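Local atomic coordinates of 2,5-dihydroxypyridine 5,6-dioxygenase (PDB entry 7CUP), a protein that catalyses the iron(II)-dependent dioxygenolytic cleavage of the 2,5-dihydroxypyridine ring between carbons 5 and 6, giving N-formylmaleamate in the aerobic breakdown of nicotinate. Residues G77-T82 with M101-S106; V142-T147 with P344-A349; K150-L155 with I328-K333. All coordinates share one frame; numbering follows the deposited sequence.

Interaction 1 of 3, residues G77-T82 with M101-S106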
ATOM      1  N   GLY A  77      27.306 -13.427 -11.385  1.00 39.93           N
ATOM      2  CA  GLY A  77      28.254 -13.538 -10.270  1.00 40.84           C
ATOM      3  C   GLY A  77      27.666 -14.330  -9.133  1.00 34.48           C
ATOM      4  O   GLY A  77      26.927 -15.286  -9.391  1.00 33.83           O
ATOM      5  N   ASP A  78      28.001 -13.914  -7.916  1.00 34.30           N
ATOM      6  CA  ASP A  78      27.386 -14.419  -6.676  1.00 33.26           C
ATOM      7  C   ASP A  78      25.899 -14.111  -6.780  1.00 32.67           C
ATOM      8  O   ASP A  78      25.480 -13.349  -7.681  1.00 29.96           O
ATOM      9  CB  ASP A  78      28.072 -13.817  -5.448  1.00 34.92           C
ATOM     10  CG  ASP A  78      29.522 -14.250  -5.316  1.00 35.59           C
ATOM     11  OD1 ASP A  78      29.937 -15.148  -6.056  1.00 34.33           O
ATOM     12  OD2 ASP A  78      30.232 -13.658  -4.496  1.00 40.80           O
ATOM     13  N   THR A  79      25.131 -14.786  -5.949  1.00 31.91           N
ATOM     14  CA  THR A  79      23.672 -14.616  -5.813  1.00 31.87           C
ATOM     15  C   THR A  79      23.353 -14.525  -4.324  1.00 29.16           C
ATOM     16  O   THR A  79      24.274 -14.626  -3.485  1.00 28.20           O
ATOM     17  CB  THR A  79      22.883 -15.759  -6.487  1.00 34.72           C
ATOM     18  OG1 THR A  79      22.871 -16.935  -5.664  1.00 34.66           O
ATOM     19  CG2 THR A  79      23.406 -16.131  -7.854  1.00 31.69           C
ATOM     20  N   ALA A  80      22.074 -14.415  -4.007  1.00 26.90           N
ATOM     21  CA  ALA A  80      21.602 -14.280  -2.623  1.00 25.53           C
ATOM     22  C   ALA A  80      21.860 -15.607  -1.910  1.00 23.73           C
ATOM     23  O   ALA A  80      21.923 -15.613  -0.686  1.00 25.64           O
ATOM     24  CB  ALA A  80      20.162 -13.843  -2.606  1.00 27.86           C
ATOM     25  N   LEU A  81      22.113 -16.682  -2.648  1.00 25.05           N
ATOM     26  CA  LEU A  81      22.433 -17.989  -2.024  1.00 25.16           C
ATOM     27  C   LEU A  81      23.903 -18.094  -1.656  1.00 26.08           C
ATOM     28  O   LEU A  81      24.225 -18.997  -0.848  1.00 28.05           O
ATOM     29  CB  LEU A  81      22.040 -19.121  -2.969  1.00 27.73           C
ATOM     30  CG  LEU A  81      20.544 -19.402  -3.022  1.00 28.38           C
ATOM     31  CD1 LEU A  81      20.305 -20.660  -3.818  1.00 31.09           C
ATOM     32  CD2 LEU A  81      19.937 -19.518  -1.625  1.00 29.21           C
ATOM     33  N   THR A  82      24.776 -17.251  -2.195  1.00 24.32           N
ATOM     34  CA  THR A  82      26.232 -17.422  -1.946  1.00 26.77           C
ATOM     35  C   THR A  82      26.464 -17.275  -0.440  1.00 27.35           C
ATOM     36  O   THR A  82      26.014 -16.262   0.089  1.00 26.17           O
ATOM     37  CB  THR A  82      27.101 -16.449  -2.746  1.00 25.24           C
ATOM     38  OG1 THR A  82      26.702 -16.616  -4.112  1.00 24.77           O
ATOM     39  CG2 THR A  82      28.579 -16.716  -2.558  1.00 24.96           C
ATOM     40  N   MET A 101      12.519 -14.541  -8.342  1.00 21.93           N
ATOM     41  CA  MET A 101      13.606 -13.545  -8.102  1.00 23.10           C
ATOM     42  C   MET A 101      14.817 -13.768  -9.032  1.00 25.54           C
ATOM     43  O   MET A 101      15.699 -12.885  -9.017  1.00 27.48           O
ATOM     44  CB  MET A 101      14.068 -13.540  -6.639  1.00 22.41           C
ATOM     45  CG  MET A 101      14.964 -14.682  -6.251  1.00 22.58           C
ATOM     46  SD  MET A 101      15.609 -14.493  -4.553  1.00 23.59           S
ATOM     47  CE  MET A 101      17.078 -13.533  -4.838  1.00 23.67           C
ATOM     48  N   MET A 102      14.882 -14.891  -9.768  1.00 27.05           N
ATOM     49  CA  MET A 102      15.888 -15.156 -10.836  1.00 28.87           C
ATOM     50  C   MET A 102      17.211 -15.505 -10.167  1.00 27.93           C
ATOM     51  O   MET A 102      18.128 -14.689 -10.225  1.00 26.58           O
ATOM     52  CB  MET A 102      16.092 -13.928 -11.727  1.00 34.84           C
ATOM     53  CG  MET A 102      15.614 -14.093 -13.130  1.00 43.27           C
ATOM     54  SD  MET A 102      16.768 -15.054 -14.082  1.00 47.24           S
ATOM     55  CE  MET A 102      17.964 -13.793 -14.494  1.00 55.61           C
ATOM     56  N   LEU A 103      17.252 -16.646  -9.490  1.00 28.14           N
ATOM     57  CA  LEU A 103      18.494 -17.253  -8.975  1.00 31.12           C
ATOM     58  C   LEU A 103      19.294 -17.660 -10.198  1.00 31.88           C
ATOM     59  O   LEU A 103      18.869 -18.599 -10.872  1.00 33.51           O
ATOM     60  CB  LEU A 103      18.196 -18.516  -8.164  1.00 32.74           C
ATOM     61  CG  LEU A 103      17.760 -18.332  -6.726  1.00 33.32           C
ATOM     62  CD1 LEU A 103      17.663 -19.702  -6.090  1.00 38.26           C
ATOM     63  CD2 LEU A 103      18.710 -17.431  -5.949  1.00 33.48           C
ATOM     64  N   LEU A 104      20.403 -16.995 -10.457  1.00 32.19           N
ATOM     65  CA  LEU A 104      21.249 -17.340 -11.616  1.00 36.80           C
ATOM     66  C   LEU A 104      21.834 -18.742 -11.385  1.00 41.26           C
ATOM     67  O   LEU A 104      21.953 -19.157 -10.179  1.00 40.47           O
ATOM     68  CB  LEU A 104      22.302 -16.245 -11.752  1.00 35.71           C
ATOM     69  CG  LEU A 104      21.764 -14.903 -12.232  1.00 40.07           C
ATOM     70  CD1 LEU A 104      22.920 -13.988 -12.608  1.00 45.00           C
ATOM     71  CD2 LEU A 104      20.809 -15.071 -13.414  1.00 40.68           C
ATOM     72  N   HIS A 105      22.087 -19.483 -12.474  1.00 42.38           N
ATOM     73  CA  HIS A 105      22.741 -20.819 -12.411  1.00 48.65           C
ATOM     74  C   HIS A 105      23.986 -20.656 -11.537  1.00 43.02           C
ATOM     75  O   HIS A 105      24.729 -19.727 -11.769  1.00 51.85           O
ATOM     76  CB  HIS A 105      23.015 -21.378 -13.819  1.00 54.63           C
ATOM     77  CG  HIS A 105      21.786 -21.773 -14.576  1.00 58.90           C
ATOM     78  ND1 HIS A 105      20.518 -21.331 -14.228  1.00 60.84           N
ATOM     79  CD2 HIS A 105      21.626 -22.525 -15.689  1.00 62.76           C
ATOM     80  CE1 HIS A 105      19.636 -21.803 -15.086  1.00 61.51           C
ATOM     81  NE2 HIS A 105      20.286 -22.540 -15.990  1.00 59.68           N
ATOM     82  N   SER A 106      24.145 -21.448 -10.484  1.00 44.05           N
ATOM     83  CA  SER A 106      25.243 -21.266  -9.506  1.00 39.49           C
ATOM     84  C   SER A 106      25.558 -22.600  -8.860  1.00 40.62           C
ATOM     85  O   SER A 106      24.736 -23.514  -8.908  1.00 38.54           O
ATOM     86  CB  SER A 106      24.869 -20.235  -8.502  1.00 44.03           C
ATOM     87  OG  SER A 106      23.706 -20.621  -7.787  1.00 47.77           O
TER
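Thr-79 and Leu-103 have more of their surface buried than any other residues of this contact, and they join two loops at one end of the parallel sheet of an alpha/beta unit: 77-82 leads into helix 85-92, whereas the loop 101-106 runs from strand 96-99 to helix 107-114. No hydrogen bond crosses between the segments; the contact rests on side-chain packing, with the polar groups of Thr-79 used inside its own loop. Its OG1 stands between the backbone N and the carbonyl carbon (chi1 79°), which lets it accept from Leu-81 N at 3.1 Å and close an ST turn. The same rotation swings CG2 across the gap to Leu-104 CB, 4.1 Å away. Thr-79 to Thr-82 also form a type I beta turn, closed by Thr-82 N bonding to Thr-79 O, while Thr-79 N gives a nearly straight bond (170°) to Thr-82 OG1. An alanine in place of Thr-79 would remove both branches and would probably leave Leu-81 N without its side-chain acceptor and open a gap beside Leu-104.

Leu-103 meets Leu-81 with both its methyls: CD1 is 3.6 Å from Leu-81 CD1 and CD2 lies 4.0 Å from Leu-81 CG, the two side chains crossing at about a right angle. Helix 107-114 flanks this pair, with Ile-112 against Leu-81 and Gln-109 against Leu-103. Ser-106 caps that helix through Gln-109 N. Beside this pair, Met-101 bends at its last torsion (chi3 -88°), which brings its CE to 3.8 Å from Ala-80 CB.

Interaction 2 of 3, residues V142-T147 with P344-A349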
ATOM      1  N   VAL A 142      10.488 -30.569 -28.200  1.00 30.70           N
ATOM      2  CA  VAL A 142      11.847 -30.185 -27.710  1.00 31.27           C
ATOM      3  C   VAL A 142      12.697 -31.441 -27.441  1.00 31.84           C
ATOM      4  O   VAL A 142      13.933 -31.394 -27.704  1.00 29.87           O
ATOM      5  CB  VAL A 142      11.747 -29.287 -26.465  1.00 32.89           C
ATOM      6  CG1 VAL A 142      13.089 -29.119 -25.761  1.00 33.49           C
ATOM      7  CG2 VAL A 142      11.121 -27.945 -26.821  1.00 30.86           C
ATOM      8  N   LEU A 143      12.096 -32.478 -26.849  1.00 34.24           N
ATOM      9  CA  LEU A 143      12.789 -33.764 -26.570  1.00 37.37           C
ATOM     10  C   LEU A 143      13.141 -34.464 -27.896  1.00 39.18           C
ATOM     11  O   LEU A 143      14.237 -35.056 -27.956  1.00 41.84           O
ATOM     12  CB  LEU A 143      11.881 -34.662 -25.738  1.00 36.91           C
ATOM     13  CG  LEU A 143      11.626 -34.235 -24.302  1.00 42.56           C
ATOM     14  CD1 LEU A 143      11.116 -35.434 -23.522  1.00 41.13           C
ATOM     15  CD2 LEU A 143      12.868 -33.635 -23.651  1.00 42.08           C
ATOM     16  N   ALA A 144      12.255 -34.414 -28.903  1.00 35.50           N
ATOM     17  CA  ALA A 144      12.531 -34.921 -30.272  1.00 37.51           C
ATOM     18  C   ALA A 144      13.769 -34.210 -30.846  1.00 39.56           C
ATOM     19  O   ALA A 144      14.671 -34.882 -31.415  1.00 38.61           O
ATOM     20  CB  ALA A 144      11.322 -34.754 -31.150  1.00 35.33           C
ATOM     21  N   ALA A 145      13.881 -32.895 -30.672  1.00 36.21           N
ATOM     22  CA  ALA A 145      15.071 -32.135 -31.126  1.00 36.99           C
ATOM     23  C   ALA A 145      16.281 -32.594 -30.323  1.00 37.24           C
ATOM     24  O   ALA A 145      17.378 -32.713 -30.908  1.00 40.83           O
ATOM     25  CB  ALA A 145      14.873 -30.645 -30.983  1.00 35.78           C
ATOM     26  N   GLU A 146      16.087 -32.825 -29.030  1.00 35.85           N
ATOM     27  CA  GLU A 146      17.181 -33.197 -28.107  1.00 35.21           C
ATOM     28  C   GLU A 146      17.803 -34.524 -28.559  1.00 35.33           C
ATOM     29  O   GLU A 146      19.035 -34.627 -28.460  1.00 33.84           O
ATOM     30  CB  GLU A 146      16.690 -33.292 -26.663  1.00 36.43           C
ATOM     31  CG  GLU A 146      17.797 -33.634 -25.658  1.00 36.89           C
ATOM     32  CD  GLU A 146      17.301 -34.029 -24.272  1.00 38.70           C
ATOM     33  OE1 GLU A 146      16.131 -34.447 -24.173  1.00 43.50           O
ATOM     34  OE2 GLU A 146      18.076 -33.911 -23.293  1.00 39.59           O
ATOM     35  N   THR A 147      17.010 -35.497 -29.014  1.00 38.38           N
ATOM     36  CA  THR A 147      17.512 -36.864 -29.363  1.00 44.62           C
ATOM     37  C   THR A 147      18.520 -36.738 -30.529  1.00 44.34           C
ATOM     38  O   THR A 147      19.577 -37.410 -30.466  1.00 44.79           O
ATOM     39  CB  THR A 147      16.374 -37.876 -29.598  1.00 45.72           C
ATOM     40  OG1 THR A 147      15.619 -37.499 -30.745  1.00 58.29           O
ATOM     41  CG2 THR A 147      15.418 -38.032 -28.434  1.00 42.61           C
ATOM     42  N   PRO A 344      14.055 -32.476 -36.334  1.00 39.85           N
ATOM     43  CA  PRO A 344      13.198 -33.600 -36.682  1.00 41.98           C
ATOM     44  C   PRO A 344      11.798 -33.174 -37.111  1.00 43.13           C
ATOM     45  O   PRO A 344      11.328 -32.108 -36.723  1.00 43.05           O
ATOM     46  CB  PRO A 344      13.000 -34.416 -35.389  1.00 46.26           C
ATOM     47  CG  PRO A 344      14.012 -33.877 -34.414  1.00 46.50           C
ATOM     48  CD  PRO A 344      14.412 -32.501 -34.911  1.00 45.92           C
ATOM     49  N   GLU A 345      11.148 -34.066 -37.848  1.00 40.33           N
ATOM     50  CA  GLU A 345       9.743 -33.899 -38.279  1.00 44.87           C
ATOM     51  C   GLU A 345       8.832 -33.744 -37.054  1.00 45.54           C
ATOM     52  O   GLU A 345       7.943 -32.864 -37.100  1.00 46.72           O
ATOM     53  CB  GLU A 345       9.304 -35.091 -39.125  1.00 47.12           C
ATOM     54  CG  GLU A 345       7.950 -34.875 -39.765  1.00 54.52           C
ATOM     55  CD  GLU A 345       7.908 -33.607 -40.597  1.00 58.39           C
ATOM     56  OE1 GLU A 345       6.864 -32.923 -40.587  1.00 61.38           O
ATOM     57  OE2 GLU A 345       8.938 -33.302 -41.239  1.00 63.30           O
ATOM     58  N   GLU A 346       9.052 -34.566 -36.020  1.00 45.77           N
ATOM     59  CA  GLU A 346       8.224 -34.651 -34.781  1.00 51.49           C
ATOM     60  C   GLU A 346       8.452 -33.407 -33.899  1.00 50.78           C
ATOM     61  O   GLU A 346       7.708 -33.256 -32.926  1.00 52.45           O
ATOM     62  CB  GLU A 346       8.540 -35.909 -33.951  1.00 56.13           C
ATOM     63  CG  GLU A 346       8.618 -37.216 -34.740  1.00 61.84           C
ATOM     64  CD  GLU A 346      10.027 -37.592 -35.189  1.00 64.56           C
ATOM     65  OE1 GLU A 346      10.225 -37.843 -36.399  1.00 70.66           O
ATOM     66  OE2 GLU A 346      10.937 -37.603 -34.330  1.00 68.24           O
ATOM     67  N   SER A 347       9.455 -32.574 -34.211  1.00 46.63           N
ATOM     68  CA  SER A 347       9.811 -31.350 -33.462  1.00 45.22           C
ATOM     69  C   SER A 347       9.112 -30.120 -34.058  1.00 48.23           C
ATOM     70  O   SER A 347       9.143 -29.058 -33.409  1.00 50.61           O
ATOM     71  CB  SER A 347      11.285 -31.155 -33.440  1.00 41.39           C
ATOM     72  OG  SER A 347      11.686 -30.382 -34.561  1.00 41.22           O
ATOM     73  N   ARG A 348       8.488 -30.241 -35.229  1.00 48.38           N
ATOM     74  CA  ARG A 348       7.948 -29.069 -35.970  1.00 49.84           C
ATOM     75  C   ARG A 348       6.563 -28.711 -35.420  1.00 49.03           C
ATOM     76  O   ARG A 348       5.874 -29.611 -34.876  1.00 48.34           O
ATOM     77  CB  ARG A 348       7.961 -29.346 -37.476  1.00 51.47           C
ATOM     78  CG  ARG A 348       9.224 -30.067 -37.933  1.00 55.14           C
ATOM     79  CD  ARG A 348       9.490 -29.963 -39.416  1.00 58.06           C
ATOM     80  NE  ARG A 348       8.241 -29.827 -40.134  1.00 58.37           N
ATOM     81  CZ  ARG A 348       8.080 -29.170 -41.270  1.00 58.03           C
ATOM     82  NH1 ARG A 348       9.103 -28.582 -41.871  1.00 56.45           N
ATOM     83  NH2 ARG A 348       6.875 -29.120 -41.806  1.00 60.04           N
ATOM     84  N   ALA A 349       6.178 -27.438 -35.563  1.00 50.87           N
ATOM     85  CA  ALA A 349       5.076 -26.781 -34.820  1.00 52.56           C
ATOM     86  C   ALA A 349       3.736 -27.454 -35.130  1.00 57.28           C
ATOM     87  O   ALA A 349       3.369 -27.444 -36.302  1.00 60.81           O
ATOM     88  CB  ALA A 349       5.052 -25.317 -35.173  1.00 56.51           C
TER
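Pro-344 sets its CG and CD against helix 136-151, CG at Ala-144 and CD at Ala-145. Small residues on a helix let another segment come close, and this contact is an example: the segment 344-349, which follows the short strand 340-341, holds the last modelled residues. The peptide bond before Pro-344 is cis, and a short 3-10 turn at 345-347 follows it.

The proline CG stands 3.2 Å from Ala-144 O, a carbon-to-carbonyl approach and not a hydrogen bond across the segments. The neighbouring CD lies 3.9 Å from Ala-145 CA, so the ring bridges two successive residues of the helix. Ala-144 turns its CB toward the 3-10 turn, where the CB of Glu-346 makes that residue's nearest approach to it, at 4.1 Å. Beyond that carbon the glutamate chain bends at chi2 (94°), which brings the carboxylate back beside the same methyl. Ser-347 presents its CB to Ala-145 N at 4.2 Å, while its OG is turned back into its own turn and bonds to Pro-344 O at 2.8 Å. That carbonyl oxygen also receives Ser-347 N, and the two bonds together hold the turn closed.

On the helix, Ala-144 O accepts from Thr-147 OG1 at 2.9 Å, the hydroxyl standing 28° out of the carbonyl plane. Arg-140 and Arg-141, earlier on the same helix, reach the backbone oxygens of Glu-346 and Ser-347. The chemistry is thus divided: the hydrogen bonds from the segment to this helix include those of the two arginines, so that complementary shape does the packing between the six-residue segments and polar bonds around it fix the position.

Interaction 3 of 3, residues K150-L155 with I328-K333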
ATOM      1  N   LYS A 150      21.862 -34.698 -29.171  1.00 48.72           N
ATOM      2  CA  LYS A 150      22.733 -35.399 -28.176  1.00 55.63           C
ATOM      3  C   LYS A 150      23.821 -36.203 -28.897  1.00 57.88           C
ATOM      4  O   LYS A 150      24.982 -36.192 -28.414  1.00 61.91           O
ATOM      5  CB  LYS A 150      21.920 -36.309 -27.250  1.00 55.36           C
ATOM      6  CG  LYS A 150      21.322 -35.590 -26.052  1.00 55.94           C
ATOM      7  CD  LYS A 150      20.277 -36.403 -25.327  1.00 62.42           C
ATOM      8  CE  LYS A 150      20.869 -37.196 -24.186  1.00 64.69           C
ATOM      9  NZ  LYS A 150      19.929 -38.232 -23.709  1.00 66.97           N
ATOM     10  N   GLN A 151      23.472 -36.836 -30.018  1.00 60.50           N
ATOM     11  CA  GLN A 151      24.402 -37.690 -30.807  1.00 65.62           C
ATOM     12  C   GLN A 151      25.228 -36.860 -31.825  1.00 61.61           C
ATOM     13  O   GLN A 151      26.297 -37.364 -32.229  1.00 61.31           O
ATOM     14  CB  GLN A 151      23.641 -38.883 -31.401  1.00 65.69           C
ATOM     15  CG  GLN A 151      22.406 -38.547 -32.229  1.00 71.19           C
ATOM     16  CD  GLN A 151      22.733 -38.001 -33.599  1.00 79.02           C
ATOM     17  OE1 GLN A 151      23.742 -37.323 -33.799  1.00 77.15           O
ATOM     18  NE2 GLN A 151      21.867 -38.293 -34.558  1.00 80.95           N
ATOM     19  N   ALA A 152      24.816 -35.641 -32.215  1.00 50.33           N
ATOM     20  CA  ALA A 152      25.529 -34.804 -33.220  1.00 48.70           C
ATOM     21  C   ALA A 152      26.988 -34.665 -32.792  1.00 47.72           C
ATOM     22  O   ALA A 152      27.240 -34.653 -31.581  1.00 49.73           O
ATOM     23  CB  ALA A 152      24.896 -33.438 -33.383  1.00 45.99           C
ATOM     24  N   ARG A 153      27.908 -34.570 -33.752  1.00 49.44           N
ATOM     25  CA  ARG A 153      29.374 -34.524 -33.488  1.00 52.73           C
ATOM     26  C   ARG A 153      29.899 -33.105 -33.730  1.00 48.62           C
ATOM     27  O   ARG A 153      30.951 -32.749 -33.134  1.00 44.60           O
ATOM     28  CB  ARG A 153      30.091 -35.572 -34.349  1.00 57.69           C
ATOM     29  CG  ARG A 153      30.013 -36.987 -33.793  1.00 64.76           C
ATOM     30  CD  ARG A 153      30.807 -37.131 -32.499  1.00 74.80           C
ATOM     31  NE  ARG A 153      32.120 -37.772 -32.638  1.00 84.94           N
ATOM     32  CZ  ARG A 153      33.297 -37.157 -32.837  1.00 84.84           C
ATOM     33  NH1 ARG A 153      33.373 -35.840 -32.965  1.00 82.03           N
ATOM     34  NH2 ARG A 153      34.406 -37.877 -32.921  1.00 81.88           N
ATOM     35  N   SER A 154      29.196 -32.347 -34.579  1.00 45.69           N
ATOM     36  CA  SER A 154      29.435 -30.910 -34.871  1.00 42.24           C
ATOM     37  C   SER A 154      28.093 -30.185 -35.072  1.00 45.73           C
ATOM     38  O   SER A 154      27.114 -30.824 -35.558  1.00 41.31           O
ATOM     39  CB  SER A 154      30.297 -30.750 -36.088  1.00 39.96           C
ATOM     40  OG  SER A 154      29.526 -30.954 -37.267  1.00 39.37           O
ATOM     41  N   LEU A 155      28.059 -28.886 -34.755  1.00 41.81           N
ATOM     42  CA  LEU A 155      26.971 -27.973 -35.193  1.00 43.33           C
ATOM     43  C   LEU A 155      27.562 -26.961 -36.180  1.00 39.28           C
ATOM     44  O   LEU A 155      28.694 -26.489 -35.933  1.00 42.10           O
ATOM     45  CB  LEU A 155      26.338 -27.300 -33.966  1.00 41.66           C
ATOM     46  CG  LEU A 155      25.245 -26.266 -34.258  1.00 43.49           C
ATOM     47  CD1 LEU A 155      24.273 -26.165 -33.092  1.00 46.46           C
ATOM     48  CD2 LEU A 155      25.846 -24.902 -34.560  1.00 45.19           C
ATOM     49  N   ILE A 328      20.988 -24.231 -40.086  1.00 35.31           N
ATOM     50  CA  ILE A 328      21.672 -24.887 -38.937  1.00 35.61           C
ATOM     51  C   ILE A 328      21.793 -26.376 -39.248  1.00 37.24           C
ATOM     52  O   ILE A 328      20.726 -27.028 -39.529  1.00 33.86           O
ATOM     53  CB  ILE A 328      20.923 -24.668 -37.609  1.00 34.46           C
ATOM     54  CG1 ILE A 328      20.513 -23.207 -37.401  1.00 34.98           C
ATOM     55  CG2 ILE A 328      21.773 -25.195 -36.464  1.00 35.11           C
ATOM     56  CD1 ILE A 328      19.600 -23.002 -36.206  1.00 33.29           C
ATOM     57  N   TYR A 329      23.020 -26.888 -39.133  1.00 38.54           N
ATOM     58  CA  TYR A 329      23.361 -28.314 -39.386  1.00 42.04           C
ATOM     59  C   TYR A 329      23.934 -28.972 -38.137  1.00 37.64           C
ATOM     60  O   TYR A 329      24.792 -28.366 -37.425  1.00 39.68           O
ATOM     61  CB  TYR A 329      24.383 -28.448 -40.518  1.00 41.26           C
ATOM     62  CG  TYR A 329      23.899 -27.870 -41.811  1.00 40.44           C
ATOM     63  CD1 TYR A 329      24.154 -26.547 -42.135  1.00 44.29           C
ATOM     64  CD2 TYR A 329      23.162 -28.633 -42.691  1.00 41.25           C
ATOM     65  CE1 TYR A 329      23.693 -26.000 -43.319  1.00 45.89           C
ATOM     66  CE2 TYR A 329      22.695 -28.101 -43.880  1.00 42.41           C
ATOM     67  CZ  TYR A 329      22.962 -26.783 -44.188  1.00 42.62           C
ATOM     68  OH  TYR A 329      22.487 -26.258 -45.346  1.00 52.65           O
ATOM     69  N   LEU A 330      23.482 -30.209 -37.930  1.00 40.18           N
ATOM     70  CA  LEU A 330      24.093 -31.210 -37.027  1.00 45.39           C
ATOM     71  C   LEU A 330      24.838 -32.228 -37.899  1.00 46.80           C
ATOM     72  O   LEU A 330      24.180 -32.915 -38.716  1.00 38.26           O
ATOM     73  CB  LEU A 330      22.979 -31.877 -36.219  1.00 46.18           C
ATOM     74  CG  LEU A 330      22.229 -30.940 -35.276  1.00 48.35           C
ATOM     75  CD1 LEU A 330      21.230 -31.721 -34.435  1.00 47.48           C
ATOM     76  CD2 LEU A 330      23.213 -30.158 -34.400  1.00 46.92           C
ATOM     77  N   ASP A 331      26.163 -32.273 -37.777  1.00 48.83           N
ATOM     78  CA  ASP A 331      27.009 -32.933 -38.800  1.00 51.58           C
ATOM     79  C   ASP A 331      26.561 -32.352 -40.149  1.00 57.07           C
ATOM     80  O   ASP A 331      26.620 -31.107 -40.278  1.00 56.83           O
ATOM     81  CB  ASP A 331      26.926 -34.440 -38.586  1.00 48.11           C
ATOM     82  CG  ASP A 331      27.300 -34.770 -37.154  1.00 45.50           C
ATOM     83  OD1 ASP A 331      26.508 -35.404 -36.486  1.00 46.56           O
ATOM     84  OD2 ASP A 331      28.362 -34.321 -36.705  1.00 48.65           O
ATOM     85  N   ASP A 332      26.070 -33.148 -41.101  1.00 57.06           N
ATOM     86  CA  ASP A 332      25.614 -32.561 -42.394  1.00 61.48           C
ATOM     87  C   ASP A 332      24.118 -32.825 -42.559  1.00 54.09           C
ATOM     88  O   ASP A 332      23.664 -32.940 -43.698  1.00 61.14           O
ATOM     89  CB  ASP A 332      26.493 -32.996 -43.574  1.00 67.45           C
ATOM     90  CG  ASP A 332      26.903 -34.451 -43.528  1.00 75.41           C
ATOM     91  OD1 ASP A 332      26.063 -35.269 -43.096  1.00 76.21           O
ATOM     92  OD2 ASP A 332      28.061 -34.748 -43.909  1.00 85.87           O
ATOM     93  N   LYS A 333      23.385 -32.854 -41.447  1.00 52.43           N
ATOM     94  CA  LYS A 333      21.904 -32.906 -41.404  1.00 51.93           C
ATOM     95  C   LYS A 333      21.384 -31.552 -40.906  1.00 45.26           C
ATOM     96  O   LYS A 333      21.683 -31.178 -39.750  1.00 45.97           O
ATOM     97  CB  LYS A 333      21.455 -34.063 -40.507  1.00 60.68           C
ATOM     98  CG  LYS A 333      19.948 -34.215 -40.329  1.00 70.34           C
ATOM     99  CD  LYS A 333      19.183 -34.507 -41.617  1.00 75.47           C
ATOM    100  CE  LYS A 333      17.723 -34.844 -41.386  1.00 77.45           C
ATOM    101  NZ  LYS A 333      17.560 -35.823 -40.282  1.00 79.48           N
TER
HETATM  102  O   HOH W   1      28.620 -29.490 -39.235  1.00 45.31           O
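Asp-331 OD2 is gripped by two successive backbone N-H groups, those of Arg-153 and Ser-154, where the chain leaves helix 136-151 and enters strand 154-158. That strand pairs antiparallel with 327-330 inside a five-stranded sheet, and the aspartate sits where 327-330 turns over into 333-337. Here the carboxylate adds side-chain bonds to main-chain N-H groups just beyond the last bridge, at the turn of the beta hairpin.

Arg-153 N is shared by both carboxylate oxygens: it lies 3.0 Å from Asp-331 OD2 and 3.2 Å from Asp-331 OD1, each oxygen using its syn lone pair. The bond from Ser-154 N to OD2 is weak, bent to 133°. With CG anti to its own carbonyl carbon (chi1 -55°), Asp-331 swings the carboxylate over to these amides. The Arg-153 guanidinium leads away from the contact, so the aspartate is held here by main chain, and its negative charge is probably eased by those N-H dipoles. In return Asp-331 N gives the shortest direct bond between the segments, 2.8 Å to Ser-154 O, and nearly straight at 168°.

Leu-155 and Leu-330 form the non-hydrogen-bonded pair, their side chains on the same face of the sheet. Ala-152 CB fits against Leu-330, 3.8 Å from both its CB and its CD2, while Leu-155 packs toward Ile-328. This apolar face is continued by Trp-268 and Phe-299 of the sheet that carries the iron ligand His-265. A water links the two segments once more: it donates to Asp-331 O and lies 2.6 Å from Ser-154 OG.

In the fold
Interaction 1 comes first along the chain and closes before the other two begin. It lies on the opposite side of the chain's centre from them, its centre about 31 Å from that of interaction 2 and about 33 Å from that of interaction 3. It fastens loops of the parallel sheet, whereas interactions 2 and 3 share helix 136-151, with centres about 14 Å apart. Interaction 3 is nested inside the loop that interaction 2 closes: the helix receives the C-terminal segment, then hands the chain to strand 154-158. Interaction 3 lies in the antiparallel sheet of 154-158 and 327-330, next to the sheet bearing His-265. Neither it nor interaction 1 supplies an iron ligand, and interaction 2 lies away from the site.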